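PDB 6DHT: xyloglucan-specific endo-beta-1,4-glucanase BoGH9A, which hydrolyses the beta-1,4-linked glucan backbone of xyloglucan at internal sites, releasing xyloglucan oligosaccharides. Local coordinates for residues A[338-343]-A[375-380]; A[174-179]-A[265-270]; A[367-372]-A[405-410]. One frame throughout, in Å; residues are numbered along the deposited sequence.

Interaction 1 of 3, residues A[338-343]-A[375-380]; sequences ADDEFF and WGNTFA. With CA (calcium ion), chain C.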
# COMPACT_ATOMS: atom_id res chain seq x y z
N ALA A 338 -9.19 -0.13 -19.31
CA ALA A 338 -10.17 -0.08 -18.23
C ALA A 338 -10.85 -1.43 -17.93
O ALA A 338 -11.74 -1.50 -17.08
CB ALA A 338 -11.22 0.98 -18.55
N ASP A 339 -10.45 -2.49 -18.62
CA ASP A 339 -11.11 -3.78 -18.41
C ASP A 339 -11.02 -4.22 -16.95
O ASP A 339 -11.99 -4.75 -16.39
CB ASP A 339 -10.50 -4.89 -19.29
CG ASP A 339 -10.98 -4.83 -20.74
OD1 ASP A 339 -11.88 -4.02 -21.05
OD2 ASP A 339 -10.45 -5.61 -21.56
N ASP A 340 -9.85 -4.01 -16.35
CA ASP A 340 -9.63 -4.47 -14.97
C ASP A 340 -10.46 -3.69 -13.96
O ASP A 340 -10.95 -4.25 -12.97
CB ASP A 340 -8.14 -4.43 -14.59
CG ASP A 340 -7.47 -3.10 -14.93
OD1 ASP A 340 -7.27 -2.80 -16.13
OD2 ASP A 340 -7.10 -2.35 -14.00
N GLU A 341 -10.66 -2.39 -14.21
CA GLU A 341 -11.50 -1.58 -13.35
C GLU A 341 -12.98 -1.99 -13.54
O GLU A 341 -13.74 -2.03 -12.58
CB GLU A 341 -11.29 -0.08 -13.64
CG GLU A 341 -9.93 0.50 -13.16
CD GLU A 341 -8.77 0.23 -14.09
OE1 GLU A 341 -8.97 -0.35 -15.19
OE2 GLU A 341 -7.62 0.59 -13.74
N PHE A 342 -13.38 -2.29 -14.78
CA PHE A 342 -14.72 -2.83 -15.01
C PHE A 342 -14.89 -4.15 -14.25
O PHE A 342 -15.90 -4.38 -13.58
CB PHE A 342 -14.99 -3.02 -16.51
CG PHE A 342 -15.57 -1.80 -17.20
CD1 PHE A 342 -16.85 -1.38 -16.91
CD2 PHE A 342 -14.83 -1.10 -18.12
CE1 PHE A 342 -17.39 -0.28 -17.53
CE2 PHE A 342 -15.38 0.01 -18.76
CZ PHE A 342 -16.66 0.42 -18.45
N PHE A 343 -13.86 -5.00 -14.29
CA PHE A 343 -13.93 -6.29 -13.60
C PHE A 343 -14.08 -6.12 -12.10
O PHE A 343 -14.93 -6.74 -11.46
CB PHE A 343 -12.71 -7.14 -13.89
CG PHE A 343 -12.67 -8.43 -13.12
CD1 PHE A 343 -13.54 -9.44 -13.45
CD2 PHE A 343 -11.77 -8.63 -12.09
CE1 PHE A 343 -13.52 -10.63 -12.78
CE2 PHE A 343 -11.75 -9.83 -11.41
CZ PHE A 343 -12.62 -10.83 -11.75
N TRP A 375 -2.26 0.44 -8.76
CA TRP A 375 -3.28 1.45 -8.94
C TRP A 375 -4.00 1.40 -10.29
O TRP A 375 -5.18 1.70 -10.38
CB TRP A 375 -2.76 2.86 -8.65
CG TRP A 375 -1.69 3.39 -9.58
CD1 TRP A 375 -0.36 3.43 -9.34
CD2 TRP A 375 -1.88 3.96 -10.90
NE1 TRP A 375 0.31 4.00 -10.41
CE2 TRP A 375 -0.61 4.33 -11.38
CE3 TRP A 375 -3.00 4.20 -11.70
CZ2 TRP A 375 -0.42 4.92 -12.64
CZ3 TRP A 375 -2.81 4.79 -12.96
CH2 TRP A 375 -1.54 5.13 -13.40
N GLY A 376 -3.27 1.00 -11.33
CA GLY A 376 -3.82 0.96 -12.68
C GLY A 376 -4.19 -0.43 -13.14
O GLY A 376 -4.65 -0.63 -14.26
N ASN A 377 -3.97 -1.41 -12.26
CA ASN A 377 -4.25 -2.80 -12.56
C ASN A 377 -4.98 -3.44 -11.40
O ASN A 377 -4.38 -4.03 -10.49
CB ASN A 377 -2.98 -3.59 -12.86
CG ASN A 377 -3.28 -5.09 -13.14
OD1 ASN A 377 -4.46 -5.52 -13.30
ND2 ASN A 377 -2.22 -5.88 -13.20
N THR A 378 -6.31 -3.34 -11.46
CA THR A 378 -7.14 -3.70 -10.32
C THR A 378 -7.73 -5.11 -10.46
O THR A 378 -8.63 -5.48 -9.71
CB THR A 378 -8.27 -2.69 -10.12
OG1 THR A 378 -9.10 -2.62 -11.29
CG2 THR A 378 -7.70 -1.31 -9.87
N PHE A 379 -7.24 -5.91 -11.41
CA PHE A 379 -7.76 -7.29 -11.53
C PHE A 379 -7.68 -8.01 -10.21
O PHE A 379 -8.63 -8.68 -9.80
CB PHE A 379 -6.98 -8.09 -12.58
CG PHE A 379 -7.48 -7.93 -14.01
CD1 PHE A 379 -8.83 -8.01 -14.33
CD2 PHE A 379 -6.58 -7.77 -15.05
CE1 PHE A 379 -9.26 -7.91 -15.64
CE2 PHE A 379 -7.02 -7.64 -16.35
CZ PHE A 379 -8.36 -7.72 -16.63
N ALA A 380 -6.55 -7.90 -9.53
CA ALA A 380 -6.37 -8.63 -8.29
C ALA A 380 -7.41 -8.28 -7.24
O ALA A 380 -7.78 -9.13 -6.43
CB ALA A 380 -4.95 -8.40 -7.75
CA CA C . -6.52 -0.51 -15.70
O HOH W 1 -4.56 -0.99 -17.11

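Interaction 2 of 3, residues A[174-179]-A[265-270]; sequences KYIVNS and VTAALD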
# COMPACT_ATOMS: atom_id res chain seq x y z
N LYS A 174 -5.28 15.45 -4.57
CA LYS A 174 -6.13 14.33 -4.14
C LYS A 174 -6.66 13.67 -5.39
O LYS A 174 -7.29 14.33 -6.21
CB LYS A 174 -7.26 14.82 -3.25
CG LYS A 174 -6.77 15.66 -2.08
CD LYS A 174 -7.83 16.02 -1.08
CE LYS A 174 -8.99 16.76 -1.73
NZ LYS A 174 -9.86 17.40 -0.72
N TYR A 175 -6.45 12.37 -5.55
CA TYR A 175 -6.72 11.67 -6.80
C TYR A 175 -7.67 10.50 -6.58
O TYR A 175 -7.41 9.64 -5.71
CB TYR A 175 -5.43 11.12 -7.37
CG TYR A 175 -4.28 12.12 -7.55
CD1 TYR A 175 -3.52 12.53 -6.45
CD2 TYR A 175 -3.92 12.62 -8.81
CE1 TYR A 175 -2.45 13.41 -6.59
CE2 TYR A 175 -2.85 13.51 -8.95
CZ TYR A 175 -2.12 13.90 -7.84
OH TYR A 175 -1.03 14.77 -7.98
N ILE A 176 -8.75 10.41 -7.35
CA ILE A 176 -9.75 9.37 -7.15
C ILE A 176 -9.22 7.97 -7.50
O ILE A 176 -9.48 7.00 -6.77
CB ILE A 176 -11.02 9.69 -7.98
CG1 ILE A 176 -11.81 10.85 -7.37
CG2 ILE A 176 -11.92 8.46 -8.05
CD1 ILE A 176 -12.44 10.57 -6.01
N VAL A 177 -8.47 7.84 -8.58
CA VAL A 177 -7.97 6.53 -8.97
C VAL A 177 -7.08 5.98 -7.87
O VAL A 177 -7.29 4.84 -7.38
CB VAL A 177 -7.24 6.59 -10.31
CG1 VAL A 177 -6.38 5.36 -10.56
CG2 VAL A 177 -8.26 6.77 -11.43
N ASN A 178 -6.10 6.76 -7.44
CA ASN A 178 -5.13 6.23 -6.51
C ASN A 178 -5.74 6.01 -5.13
O ASN A 178 -5.46 5.00 -4.47
CB ASN A 178 -3.93 7.15 -6.41
CG ASN A 178 -2.73 6.45 -5.88
OD1 ASN A 178 -2.43 5.33 -6.30
ND2 ASN A 178 -2.05 7.06 -4.93
N SER A 179 -6.60 6.92 -4.67
CA SER A 179 -7.13 6.74 -3.32
C SER A 179 -8.21 5.65 -3.28
O SER A 179 -8.29 4.94 -2.29
CB SER A 179 -7.58 8.07 -2.70
OG SER A 179 -8.71 8.59 -3.35
N VAL A 265 -13.22 7.42 -16.94
CA VAL A 265 -13.87 6.13 -16.79
C VAL A 265 -13.24 5.36 -15.63
O VAL A 265 -13.95 4.70 -14.87
CB VAL A 265 -13.81 5.32 -18.11
CG1 VAL A 265 -12.38 4.99 -18.51
CG2 VAL A 265 -14.66 4.08 -18.02
N THR A 266 -11.93 5.50 -15.48
CA THR A 266 -11.22 4.80 -14.40
C THR A 266 -11.57 5.40 -13.03
O THR A 266 -11.77 4.68 -12.06
CB THR A 266 -9.72 4.82 -14.64
OG1 THR A 266 -9.33 6.15 -15.00
CG2 THR A 266 -9.37 3.87 -15.76
N ALA A 267 -11.67 6.72 -12.94
CA ALA A 267 -12.15 7.32 -11.70
C ALA A 267 -13.54 6.83 -11.33
O ALA A 267 -13.81 6.49 -10.17
CB ALA A 267 -12.13 8.84 -11.80
N ALA A 268 -14.43 6.81 -12.31
CA ALA A 268 -15.78 6.37 -12.07
C ALA A 268 -15.82 4.92 -11.59
O ALA A 268 -16.55 4.60 -10.67
CB ALA A 268 -16.62 6.53 -13.33
N LEU A 269 -15.02 4.07 -12.24
CA LEU A 269 -15.02 2.66 -11.88
C LEU A 269 -14.34 2.36 -10.53
O LEU A 269 -14.85 1.56 -9.75
CB LEU A 269 -14.41 1.82 -12.99
CG LEU A 269 -15.27 1.78 -14.25
CD1 LEU A 269 -14.50 1.19 -15.38
CD2 LEU A 269 -16.53 0.97 -14.00
N ASP A 270 -13.20 2.99 -10.27
CA ASP A 270 -12.54 2.77 -8.97
C ASP A 270 -13.42 3.33 -7.85
O ASP A 270 -13.55 2.73 -6.78
CB ASP A 270 -11.18 3.43 -8.95
CG ASP A 270 -10.17 2.72 -9.82
OD1 ASP A 270 -10.35 1.51 -10.08
OD2 ASP A 270 -9.19 3.36 -10.28

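Interaction 3 of 3, residues A[367-372]-A[405-410]; sequences PQIYTA and KTELLK. With EDO (1,2-ethanediol), chain M.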
# COMPACT_ATOMS: atom_id res chain seq x y z
N PRO A 367 -9.98 -11.58 -15.88
CA PRO A 367 -8.57 -11.77 -16.23
C PRO A 367 -8.25 -13.22 -16.59
O PRO A 367 -8.88 -14.13 -16.05
CB PRO A 367 -7.83 -11.39 -14.95
CG PRO A 367 -8.80 -11.69 -13.87
CD PRO A 367 -10.17 -11.43 -14.43
N GLN A 368 -7.30 -13.41 -17.49
CA GLN A 368 -6.89 -14.74 -17.90
C GLN A 368 -5.75 -15.25 -17.02
O GLN A 368 -5.55 -16.46 -16.88
CB GLN A 368 -6.49 -14.75 -19.39
CG GLN A 368 -7.63 -14.40 -20.36
CD GLN A 368 -8.88 -15.27 -20.18
OE1 GLN A 368 -8.79 -16.49 -20.05
NE2 GLN A 368 -10.04 -14.62 -20.17
N ILE A 369 -5.02 -14.33 -16.40
CA ILE A 369 -3.86 -14.64 -15.57
C ILE A 369 -3.94 -13.80 -14.28
O ILE A 369 -4.65 -12.79 -14.25
CB ILE A 369 -2.60 -14.31 -16.37
CG1 ILE A 369 -1.34 -14.88 -15.71
CG2 ILE A 369 -2.47 -12.80 -16.56
CD1 ILE A 369 -0.07 -14.65 -16.52
N TYR A 370 -3.26 -14.22 -13.21
CA TYR A 370 -3.15 -13.40 -12.00
C TYR A 370 -1.94 -12.46 -12.11
O TYR A 370 -0.86 -12.89 -12.50
CB TYR A 370 -3.01 -14.25 -10.74
CG TYR A 370 -2.90 -13.39 -9.51
CD1 TYR A 370 -4.04 -12.99 -8.82
CD2 TYR A 370 -1.66 -12.94 -9.06
CE1 TYR A 370 -3.95 -12.17 -7.71
CE2 TYR A 370 -1.57 -12.12 -7.96
CZ TYR A 370 -2.70 -11.73 -7.29
OH TYR A 370 -2.64 -10.92 -6.17
N THR A 371 -2.14 -11.19 -11.78
CA THR A 371 -1.05 -10.22 -11.65
C THR A 371 -1.28 -9.50 -10.34
O THR A 371 -2.41 -9.34 -9.91
CB THR A 371 -1.05 -9.19 -12.78
OG1 THR A 371 -2.34 -8.57 -12.87
CG2 THR A 371 -0.73 -9.85 -14.11
N ALA A 372 -0.20 -9.06 -9.70
CA ALA A 372 -0.31 -8.40 -8.40
C ALA A 372 -1.09 -7.10 -8.55
O ALA A 372 -1.11 -6.51 -9.64
CB ALA A 372 1.08 -8.12 -7.84
N LYS A 405 -8.45 -18.96 -8.55
CA LYS A 405 -7.53 -19.55 -7.59
C LYS A 405 -6.40 -20.26 -8.32
O LYS A 405 -5.22 -20.08 -7.98
CB LYS A 405 -8.26 -20.54 -6.69
CG LYS A 405 -7.36 -21.36 -5.77
CD LYS A 405 -8.19 -22.19 -4.81
CE LYS A 405 -7.36 -23.26 -4.13
NZ LYS A 405 -8.18 -24.12 -3.26
N THR A 406 -6.73 -21.04 -9.34
CA THR A 406 -5.72 -21.72 -10.14
C THR A 406 -4.69 -20.73 -10.68
O THR A 406 -3.49 -20.99 -10.63
CB THR A 406 -6.38 -22.51 -11.28
OG1 THR A 406 -7.19 -23.53 -10.70
CG2 THR A 406 -5.35 -23.17 -12.18
N GLU A 407 -5.15 -19.59 -11.19
CA GLU A 407 -4.24 -18.60 -11.74
C GLU A 407 -3.40 -17.96 -10.65
O GLU A 407 -2.20 -17.75 -10.85
CB GLU A 407 -4.98 -17.54 -12.54
CG GLU A 407 -5.55 -18.05 -13.87
CD GLU A 407 -4.52 -18.82 -14.71
OE1 GLU A 407 -3.38 -18.32 -14.88
OE2 GLU A 407 -4.85 -19.94 -15.17
N LEU A 408 -3.98 -17.72 -9.48
CA LEU A 408 -3.19 -17.17 -8.37
C LEU A 408 -2.06 -18.13 -7.99
O LEU A 408 -0.90 -17.71 -7.75
CB LEU A 408 -4.06 -16.91 -7.16
CG LEU A 408 -3.36 -16.59 -5.84
CD1 LEU A 408 -2.62 -15.31 -5.89
CD2 LEU A 408 -4.35 -16.58 -4.70
N LEU A 409 -2.35 -19.42 -7.98
CA LEU A 409 -1.37 -20.41 -7.55
C LEU A 409 -0.28 -20.61 -8.60
O LEU A 409 0.87 -20.89 -8.25
CB LEU A 409 -2.05 -21.73 -7.24
CG LEU A 409 -3.00 -21.61 -6.05
CD1 LEU A 409 -3.59 -22.97 -5.75
CD2 LEU A 409 -2.33 -21.05 -4.80
N LYS A 410 -0.64 -20.45 -9.86
CA LYS A 410 0.33 -20.54 -10.95
C LYS A 410 1.33 -19.40 -10.82
O LYS A 410 2.54 -19.59 -10.99
CB LYS A 410 -0.36 -20.43 -12.30
CG LYS A 410 -0.98 -21.71 -12.78
CD LYS A 410 -1.45 -21.54 -14.22
CE LYS A 410 -2.32 -22.70 -14.67
NZ LYS A 410 -3.04 -22.42 -15.94
C1 EDO M . -10.86 -17.34 -15.43
O1 EDO M . -10.89 -16.24 -16.35
C2 EDO M . -9.45 -17.94 -15.39
O2 EDO M . -8.50 -16.89 -15.21
O HOH W 2 -1.64 -16.79 -13.24

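Interaction 1 of 3, residues A[338-343]-A[375-380]
Asp-340 works on two fronts against 375-380, resting its CB on the Phe-379 ring while its carboxylate binds calcium. The hydrophobic front is tightly packed: Asp-340 CB stands 3.5 Å from the centroid of the Phe-379 ring, almost straight above its centre, as a CH-pi contact. The edge of that ring is turned toward the face of Phe-343 in an offset edge-to-face pair, with planes at 62° and Phe-343 CD2 3.7 Å from Phe-379 CD1. With an alanine in place of Phe-379, Asp-340 CB would probably lose the ring it rests on and Phe-343 its edge-on partner. Beyond this aromatic packing lies a calcium site at the start of helix 339-353, within the (alpha/alpha)6-barrel catalytic domain of family 9. Asp-340 CG sits between backbone N and carbonyl carbon (chi1 50°), which swings both carboxylate oxygens onto the ion. Glu-341 also binds through both oxygens, and Gly-376 O approaches from the other segment, 2.4 Å from the calcium; Asp-335, His-337 and water 1 add further ligands. A second-shell bond fixes the aspartate: Thr-378 N donates to Asp-340 OD2 at 2.8 Å, with an N-H...O angle of 166°, on the anti side and somewhat out of the carboxylate plane. The solvent side is looser, where exposed Asp-339 merely skirts the ring, Asp-339 CB lying 4.4 Å from Phe-379 CZ.

Interaction 2 of 3, residues A[174-179]-A[265-270]
Val-177 and Ile-176, in the first turn of helix 176-192, pack against Ala-267 and Asp-270 of helix 265-281, an example of buried helix-helix contact in the (alpha/alpha)6 barrel of a family 9 glycoside hydrolase. No hydrogen bond crosses the interface, and the fit depends on where each methyl branch points. The backbones come close at Ala-267, whose CA is 5.1 Å from that of Val-177, a separation that the small alanine side chain readily accommodates. Both methyls of Val-177 lie against Asp-270 OD2. CG1, anti to the backbone N (chi1 164°), is 3.5 Å from that oxygen, and CG2 also reaches Ala-267 N, at 3.7 Å, and Thr-266 OG1, at 3.8 Å, nearer the start of helix 265-281. The valine and aspartate side chains meet at a slant, one carboxylate oxygen lying against aliphatic surface. Ile-176 turns CG2 to Ala-267 O at 3.5 Å and Ala-267 CB at 3.8 Å, and its side chain also touches Trp-224 and Met-225 of helix 213-226. Just before this turn, Tyr-175 holds the N-cap position, and its OH is hydrogen-bonded to Asp-171, the predicted nucleophile. The Tyr-175 carbonyl is itself gripped twice, its O accepting from Ser-179 N at 3.0 Å and from Ser-179 OG at 2.9 Å, the two donors arriving from opposite faces of the carbonyl plane.

Interaction 3 of 3, residues A[367-372]-A[405-410]
The loop joining helices 356-364 and 379-386 packs onto helix 395-416 by laying Tyr-370 against Leu-408 and Glu-407. With Tyr-370 CG anti to the backbone N (chi1 180°), Tyr-370 and Leu-408 run alongside one another in a common direction. Leu-408 CD1 is centred over one ring face, 3.7 Å from the Tyr-370 centroid and 6° off the normal. Farther along, Tyr-370 OH is hydrogen-bonded to Ser-450 of helix 439-458, which fixes the far end of the ring. The polar half of the contact relies on a water. Water 2 accepts from Tyr-370 N at 3.0 Å and donates to Glu-407 O at 2.6 Å and Glu-407 OE1 at 2.8 Å; the glutamate chain, bent at chi2 (-49°), brings OE1 back toward the water. The other carboxylate oxygen, Glu-407 OE2, forms a salt bridge with Lys-410 NZ at 3.2 Å, met on its syn side. At the exposed end a 1,2-ethanediol, probably from the crystallisation liquor, gives both hydroxyls to Pro-367 O, and its O2 lies 3.4 Å from Glu-407 CG. An aromatic residue turned inward and a water bridging the loop's backbone to the helix join an irregular inter-helix connection to a helix of the (alpha/alpha)6 barrel.

The three contacts illustrate how contact chemistry varies with burial in one helical domain. Interaction 2 is wholly buried and purely a matter of packing, whereas interactions 1 and 3 are partly buried and add polar links: a metal ion in the first, a bridging water in the third, beside a salt bridge internal to the helix. Interaction 1 stands between the others. On one flank Leu-269 and Asp-270 of interaction 2 pack on Phe-342 and Glu-341; on the other, Pro-367 of interaction 3 touches both Phe-343 and Phe-379, and Asn-377 ND2 is probably hydrogen-bonded to Thr-371 OG1. Interactions 2 and 3 do not touch, their nearest atoms being about 12 Å apart.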